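Local coordinates for protein SaTIE-TED (Staphylococcus aureus, PDB 6FX6) that is of unknown function but, as the thioester domain of an LPXTG-anchored surface protein, probably forms covalent bonds to host targets, at residues 101-106 against 123-128. Numbering follows the deposited sequence.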
loop_
_atom_site.group_PDB
_atom_site.type_symbol
_atom_site.label_atom_id
_atom_site.label_comp_id
_atom_site.label_asym_id
_atom_site.label_seq_id
_atom_site.Cartn_x
_atom_site.Cartn_y
_atom_site.Cartn_z
ATOM N N GLN A 101 5.563 2.252 10.854
ATOM C CA GLN A 101 6.182 1.075 11.485
ATOM C C GLN A 101 5.415 0.657 12.733
ATOM O O GLN A 101 5.196 -0.527 12.956
ATOM C CB GLN A 101 7.643 1.355 11.860
ATOM C CG GLN A 101 8.373 0.207 12.560
ATOM C CD GLN A 101 8.565 -1.002 11.676
ATOM O OE1 GLN A 101 9.596 -1.133 11.010
ATOM N NE2 GLN A 101 7.573 -1.891 11.656
HETATM N N MSE A 102 5.030 1.638 13.546
HETATM C CA MSE A 102 4.291 1.370 14.782
HETATM C C MSE A 102 2.919 0.787 14.539
HETATM O O MSE A 102 2.461 -0.057 15.316
HETATM C CB MSE A 102 4.162 2.628 15.646
HETATM C CG MSE A 102 5.389 2.802 16.536
HETATM SE SE MSE A 102 5.370 4.619 17.287
HETATM C CE MSE A 102 3.861 4.403 18.538
ATOM N N LEU A 103 2.250 1.232 13.472
ATOM C CA LEU A 103 0.936 0.696 13.100
ATOM C C LEU A 103 1.029 -0.730 12.552
ATOM O O LEU A 103 0.187 -1.572 12.873
ATOM C CB LEU A 103 0.242 1.609 12.079
ATOM C CG LEU A 103 -1.201 1.237 11.687
ATOM C CD1 LEU A 103 -2.077 0.994 12.907
ATOM C CD2 LEU A 103 -1.798 2.327 10.808
ATOM N N ILE A 104 2.042 -0.980 11.719
ATOM C CA ILE A 104 2.380 -2.333 11.264
ATOM C C ILE A 104 2.595 -3.242 12.468
ATOM O O ILE A 104 2.059 -4.347 12.516
ATOM C CB ILE A 104 3.629 -2.330 10.340
ATOM C CG1 ILE A 104 3.247 -1.793 8.957
ATOM C CG2 ILE A 104 4.246 -3.725 10.205
ATOM C CD1 ILE A 104 4.425 -1.352 8.110
ATOM N N TRP A 105 3.369 -2.766 13.438
ATOM C CA TRP A 105 3.642 -3.539 14.650
ATOM C C TRP A 105 2.421 -3.782 15.538
ATOM O O TRP A 105 2.383 -4.796 16.226
ATOM C CB TRP A 105 4.752 -2.891 15.485
ATOM C CG TRP A 105 6.150 -3.129 15.009
ATOM C CD1 TRP A 105 6.568 -3.962 14.006
ATOM C CD2 TRP A 105 7.329 -2.557 15.568
ATOM N NE1 TRP A 105 7.934 -3.917 13.892
ATOM C CE2 TRP A 105 8.428 -3.066 14.842
ATOM C CE3 TRP A 105 7.565 -1.658 16.614
ATOM C CZ2 TRP A 105 9.746 -2.697 15.120
ATOM C CZ3 TRP A 105 8.875 -1.288 16.890
ATOM C CH2 TRP A 105 9.951 -1.806 16.142
ATOM N N GLU A 106 1.441 -2.876 15.536
ATOM C CA GLU A 106 0.172 -3.122 16.248
ATOM C C GLU A 106 -0.547 -4.367 15.740
ATOM O O GLU A 106 -1.138 -5.098 16.529
ATOM C CB GLU A 106 -0.783 -1.924 16.166
ATOM C CG GLU A 106 -0.372 -0.745 17.036
ATOM C CD GLU A 106 -1.540 0.073 17.572
ATOM O OE1 GLU A 106 -2.537 -0.530 18.026
ATOM O OE2 GLU A 106 -1.449 1.325 17.563
ATOM N N ALA A 123 -3.226 10.901 15.697
ATOM C CA ALA A 123 -3.645 11.619 14.484
ATOM C C ALA A 123 -3.014 11.039 13.211
ATOM O O ALA A 123 -3.677 10.954 12.174
ATOM C CB ALA A 123 -3.327 13.101 14.603
ATOM N N ARG A 124 -1.741 10.648 13.288
ATOM C CA ARG A 124 -1.065 9.993 12.161
ATOM C C ARG A 124 -1.697 8.639 11.834
ATOM O O ARG A 124 -1.984 8.351 10.670
ATOM C CB ARG A 124 0.441 9.834 12.422
ATOM C CG ARG A 124 1.234 11.124 12.250
ATOM C CD ARG A 124 2.740 10.879 12.254
ATOM N NE ARG A 124 3.449 11.825 11.386
ATOM C CZ ARG A 124 3.820 13.063 11.715
ATOM N NH1 ARG A 124 3.577 13.562 12.919
ATOM N NH2 ARG A 124 4.454 13.815 10.820
ATOM N N LYS A 125 -1.912 7.828 12.867
ATOM C CA LYS A 125 -2.570 6.522 12.736
ATOM C C LYS A 125 -3.965 6.631 12.121
ATOM O O LYS A 125 -4.298 5.868 11.211
ATOM C CB LYS A 125 -2.676 5.859 14.111
ATOM C CG LYS A 125 -3.339 4.488 14.138
ATOM C CD LYS A 125 -3.528 4.024 15.570
ATOM C CE LYS A 125 -4.179 2.653 15.623
ATOM N NZ LYS A 125 -4.287 2.153 17.020
ATOM N N ALA A 126 -4.765 7.571 12.625
ATOM C CA ALA A 126 -6.148 7.769 12.158
ATOM C C ALA A 126 -6.228 8.090 10.662
ATOM O O ALA A 126 -7.055 7.518 9.954
ATOM C CB ALA A 126 -6.841 8.863 12.970
ATOM N N ASP A 127 -5.359 8.983 10.189
ATOM C CA ASP A 127 -5.302 9.339 8.765
ATOM C C ASP A 127 -4.904 8.151 7.881
ATOM O O ASP A 127 -5.375 8.049 6.747
ATOM C CB ASP A 127 -4.351 10.527 8.507
ATOM C CG ASP A 127 -4.717 11.314 7.243
ATOM O OD1 ASP A 127 -5.813 11.921 7.213
ATOM O OD2 ASP A 127 -3.910 11.334 6.282
ATOM N N ILE A 128 -4.055 7.260 8.398
ATOM C CA ILE A 128 -3.654 6.045 7.669
ATOM C C ILE A 128 -4.820 5.065 7.562
ATOM O O ILE A 128 -5.108 4.568 6.476
ATOM C CB ILE A 128 -2.429 5.344 8.310
ATOM C CG1 ILE A 128 -1.192 6.232 8.161
ATOM C CG2 ILE A 128 -2.169 3.980 7.665
ATOM C CD1 ILE A 128 0.020 5.749 8.929
#
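Two helices of the thioester domain, 94-107 and 121-134, meet through a small apolar contact edged by a salt bridge, in which the chain of Lys125 packs on Leu103 while its ammonium pairs with Glu106. The short segments approach to 10.7 Å between axes at a crossing angle of -70°. Leu103 divides its two methyls: CD2 meets CG2 of Ile128 tip to tip at 3.6 Å, while CD1 packs against the aliphatic chain of Lys125, 3.8 Å from its CE. With CG anti to the backbone N (chi1 -180°) and every later torsion extended, Lys125 runs past Leu103 at about a right angle and delivers its ammonium to Glu106. NZ lies 3.0 Å from Glu106 OE2, on the syn side but tilted 35° from the carboxylate plane, and makes a weak bond to OE1 at 3.4 Å. OE2 also bonds to the hydroxyl of Tyr121, so two partners steady the carboxylate. Ile128 touches Gln96 and Thr100 of helix 94-107, and Arg124 forms a salt bridge with Asp91, just ahead of that helix. Helix 94-107 also packs on strands 30-40 and 111-115, through Met102 and Trp105, so it lies between helix 121-134 and the eight-stranded antiparallel sheet.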